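Local coordinates for hydrogenase maturation protease HycI (Thermococcus kodakarensis KOD1, PDB 5ZBY), which probably acts as an endopeptidase of peptidase family A31 that removes the C-terminal extension of a [NiFe] hydrogenase subunit during maturation, at residues Glu35-Leu40 with Arg146-Ile151. Sequence-based numbering, arbitrary orientation.
Sequences ERLKEL and RLAELI
Ala148 turns its methyl group toward the helix of Glu35-Leu40 and meets three side chains there. Arg36 approaches with the root of its chain: CG lies 3.6 Å from Ala148 CB, an aliphatic contact made while the charged end runs on past it. Leu37 comes from the buried side. Leu37 CG sits 4.0 Å from Ala148 CB; a chi1 of -80° sets it beside the backbone N, and chi2 then carries CD2 across to the other backbone, 3.4 Å from Ala148 O. The same Leu37 CD2 touches the CG2 branch of Ile151, 3.9 Å away, whereas Leu40 closes on Ala148 more loosely, CD1 standing 4.1 Å from Ala148 O. The small alanine is compatible with the 9.1 Å between the axes of the two short segments, and their signed crossing angle of -37° is in keeping with the right-handed packing common between α-helices. Helices 29-40 and 138-156 lie side by side on one face of the mixed sheet in this α/β fold; Leu37 and Ile151 both rest on Ile16 of strand 14-18, which places their contact on the inner, sheet-facing side. Toward the outer side, the Arg36 guanidinium carries Leu40 CD2 3.4 Å above its plane, displaced from the centre of the group. Arg36 NH1 makes a salt bridge to Glu39 OE1 (2.9 Å), meeting that oxygen nearly along its C-O axis, though OE1 lies 25° out of the guanidinium plane. Arg36 NE pairs with Glu145, one turn before Glu149, so a charged link joins the two helices beyond the apolar seam. Replacing Arg36 with an alanine would probably leave Glu145 and Glu39 without their salt-bridge partner and thin the aliphatic cover over the Ala148 methyl.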
ATOM      1  N   GLU A  35      -7.173   4.094  -6.100  1.00 30.36           N
ATOM      2  CA  GLU A  35      -8.156   4.900  -6.829  1.00 28.47           C
ATOM      3  C   GLU A  35      -9.520   4.525  -6.344  1.00 31.74           C
ATOM      4  O   GLU A  35     -10.398   5.397  -6.194  1.00 33.61           O
ATOM      5  CB  GLU A  35      -8.014   4.729  -8.350  1.00 28.03           C
ATOM      6  CG  GLU A  35      -6.763   5.440  -8.852  1.00 30.08           C
ATOM      7  CD  GLU A  35      -6.837   6.954  -8.644  1.00 48.07           C
ATOM      8  OE1 GLU A  35      -7.904   7.534  -8.933  1.00 49.63           O
ATOM      9  OE2 GLU A  35      -5.851   7.566  -8.163  1.00 43.76           O
ATOM     10  N   ARG A  36      -9.688   3.272  -5.955  1.00 29.95           N
ATOM     11  CA  ARG A  36     -10.989   2.881  -5.483  1.00 31.50           C
ATOM     12  C   ARG A  36     -11.236   3.498  -4.111  1.00 32.65           C
ATOM     13  O   ARG A  36     -12.372   3.926  -3.805  1.00 37.91           O
ATOM     14  CB  ARG A  36     -11.108   1.363  -5.446  1.00 32.43           C
ATOM     15  CG  ARG A  36     -12.445   0.898  -4.913  1.00 39.72           C
ATOM     16  CD  ARG A  36     -13.583   1.293  -5.859  1.00 43.29           C
ATOM     17  NE  ARG A  36     -14.810   0.580  -5.512  1.00 45.34           N
ATOM     18  CZ  ARG A  36     -16.011   1.139  -5.419  1.00 61.68           C
ATOM     19  NH1 ARG A  36     -16.171   2.435  -5.665  1.00 52.86           N
ATOM     20  NH2 ARG A  36     -17.056   0.396  -5.092  1.00 52.48           N
ATOM     21  N   LEU A  37     -10.184   3.632  -3.293  1.00 29.35           N
ATOM     22  CA  LEU A  37     -10.403   4.174  -1.963  1.00 28.35           C
ATOM     23  C   LEU A  37     -10.829   5.634  -2.081  1.00 32.50           C
ATOM     24  O   LEU A  37     -11.597   6.125  -1.231  1.00 32.27           O
ATOM     25  CB  LEU A  37      -9.163   4.072  -1.087  1.00 29.31           C
ATOM     26  CG  LEU A  37      -8.957   2.674  -0.490  1.00 27.76           C
ATOM     27  CD1 LEU A  37      -7.553   2.580   0.128  1.00 29.39           C
ATOM     28  CD2 LEU A  37     -10.084   2.448   0.553  1.00 35.01           C
ATOM     29  N   LYS A  38     -10.359   6.310  -3.129  1.00 27.70           N
ATOM     30  CA  LYS A  38     -10.711   7.737  -3.275  1.00 29.79           C
ATOM     31  C   LYS A  38     -12.219   7.908  -3.483  1.00 44.76           C
ATOM     32  O   LYS A  38     -12.794   8.963  -3.163  1.00 35.45           O
ATOM     33  CB  LYS A  38      -9.923   8.358  -4.426  1.00 30.32           C
ATOM     34  CG  LYS A  38      -8.465   8.695  -4.086  1.00 30.45           C
ATOM     35  CD  LYS A  38      -7.734   9.176  -5.338  1.00 33.65           C
ATOM     36  CE  LYS A  38      -6.231   9.302  -5.156  1.00 39.21           C
ATOM     37  NZ  LYS A  38      -5.779  10.531  -4.498  1.00 45.88           N
ATOM     38  N   GLU A  39     -12.865   6.861  -3.982  1.00 38.60           N
ATOM     39  CA  GLU A  39     -14.297   6.897  -4.266  1.00 42.94           C
ATOM     40  C   GLU A  39     -15.089   6.532  -3.034  1.00 50.80           C
ATOM     41  O   GLU A  39     -16.263   6.875  -2.923  1.00 55.22           O
ATOM     42  CB  GLU A  39     -14.654   5.939  -5.409  1.00 44.02           C
ATOM     43  CG  GLU A  39     -13.962   6.262  -6.718  1.00 44.55           C
ATOM     44  CD  GLU A  39     -14.248   5.270  -7.821  1.00 54.97           C
ATOM     45  OE1 GLU A  39     -14.779   4.167  -7.546  1.00 49.98           O
ATOM     46  OE2 GLU A  39     -13.930   5.604  -8.979  1.00 62.97           O
ATOM     47  N   LEU A  40     -14.438   5.853  -2.096  1.00 39.59           N
ATOM     48  CA  LEU A  40     -15.149   5.251  -0.970  1.00 38.18           C
ATOM     49  C   LEU A  40     -14.920   5.961   0.363  1.00 49.35           C
ATOM     50  O   LEU A  40     -15.684   5.781   1.309  1.00 59.57           O
ATOM     51  CB  LEU A  40     -14.742   3.782  -0.828  1.00 40.85           C
ATOM     52  CG  LEU A  40     -15.142   2.800  -1.920  1.00 40.91           C
ATOM     53  CD1 LEU A  40     -14.684   1.386  -1.557  1.00 38.92           C
ATOM     54  CD2 LEU A  40     -16.646   2.833  -2.116  1.00 48.58           C
ATOM     55  N   ARG A 146     -11.847  -5.800  -3.237  1.00 33.88           N
ATOM     56  CA  ARG A 146     -12.058  -6.372  -1.909  1.00 30.24           C
ATOM     57  C   ARG A 146     -11.248  -5.670  -0.812  1.00 37.53           C
ATOM     58  O   ARG A 146     -11.803  -5.273   0.236  1.00 34.39           O
ATOM     59  CB  ARG A 146     -11.733  -7.870  -1.961  1.00 31.44           C
ATOM     60  CG  ARG A 146     -11.867  -8.574  -0.641  1.00 46.65           C
ATOM     61  CD  ARG A 146     -13.272  -8.423  -0.107  1.00 57.60           C
ATOM     62  NE  ARG A 146     -13.489  -9.267   1.055  1.00 82.95           N
ATOM     63  CZ  ARG A 146     -14.598  -9.255   1.778  1.00104.31           C
ATOM     64  NH1 ARG A 146     -15.593  -8.432   1.458  1.00 82.98           N
ATOM     65  NH2 ARG A 146     -14.708 -10.067   2.824  1.00 74.29           N
ATOM     66  N   LEU A 147      -9.958  -5.433  -1.055  1.00 30.93           N
ATOM     67  CA  LEU A 147      -9.148  -4.722  -0.051  1.00 30.01           C
ATOM     68  C   LEU A 147      -9.630  -3.290   0.141  1.00 30.53           C
ATOM     69  O   LEU A 147      -9.628  -2.763   1.267  1.00 30.15           O
ATOM     70  CB  LEU A 147      -7.654  -4.721  -0.439  1.00 26.34           C
ATOM     71  CG  LEU A 147      -6.763  -4.001   0.586  1.00 25.96           C
ATOM     72  CD1 LEU A 147      -6.769  -4.660   1.968  1.00 31.96           C
ATOM     73  CD2 LEU A 147      -5.352  -3.968  -0.000  1.00 24.94           C
ATOM     74  N   ALA A 148     -10.002  -2.621  -0.952  1.00 27.02           N
ATOM     75  CA  ALA A 148     -10.499  -1.234  -0.786  1.00 24.49           C
ATOM     76  C   ALA A 148     -11.767  -1.241   0.034  1.00 31.61           C
ATOM     77  O   ALA A 148     -11.946  -0.354   0.870  1.00 33.17           O
ATOM     78  CB  ALA A 148     -10.738  -0.566  -2.132  1.00 26.85           C
ATOM     79  N   GLU A 149     -12.646  -2.209  -0.197  1.00 33.93           N
ATOM     80  CA  GLU A 149     -13.865  -2.317   0.619  1.00 37.70           C
ATOM     81  C   GLU A 149     -13.578  -2.606   2.092  1.00 37.28           C
ATOM     82  O   GLU A 149     -14.215  -2.012   2.991  1.00 37.23           O
ATOM     83  CB  GLU A 149     -14.797  -3.393   0.064  1.00 36.07           C
ATOM     84  CG  GLU A 149     -15.419  -3.053  -1.275  1.00 51.15           C
ATOM     85  CD  GLU A 149     -16.410  -4.112  -1.742  1.00 76.13           C
ATOM     86  OE1 GLU A 149     -16.678  -5.060  -0.971  1.00 84.54           O
ATOM     87  OE2 GLU A 149     -16.926  -3.989  -2.878  1.00 85.90           O
ATOM     88  N   LEU A 150     -12.633  -3.494   2.361  1.00 32.93           N
ATOM     89  CA  LEU A 150     -12.316  -3.836   3.746  1.00 36.82           C
ATOM     90  C   LEU A 150     -11.764  -2.604   4.447  1.00 49.24           C
ATOM     91  O   LEU A 150     -12.144  -2.274   5.595  1.00 36.50           O
ATOM     92  CB  LEU A 150     -11.330  -5.002   3.807  1.00 34.14           C
ATOM     93  CG  LEU A 150     -11.916  -6.314   3.272  1.00 49.83           C
ATOM     94  CD1 LEU A 150     -10.830  -7.309   2.940  1.00 40.84           C
ATOM     95  CD2 LEU A 150     -12.879  -6.893   4.307  1.00 49.88           C
ATOM     96  N   ILE A 151     -10.879  -1.896   3.752  1.00 30.51           N
ATOM     97  CA  ILE A 151     -10.289  -0.699   4.365  1.00 29.23           C
ATOM     98  C   ILE A 151     -11.343   0.371   4.530  1.00 31.92           C
ATOM     99  O   ILE A 151     -11.394   1.032   5.596  1.00 33.59           O
ATOM    100  CB  ILE A 151      -9.092  -0.157   3.547  1.00 30.36           C
ATOM    101  CG1 ILE A 151      -7.931  -1.150   3.668  1.00 29.53           C
ATOM    102  CG2 ILE A 151      -8.698   1.260   4.049  1.00 32.04           C
ATOM    103  CD1 ILE A 151      -6.767  -0.842   2.750  1.00 32.29           C
TER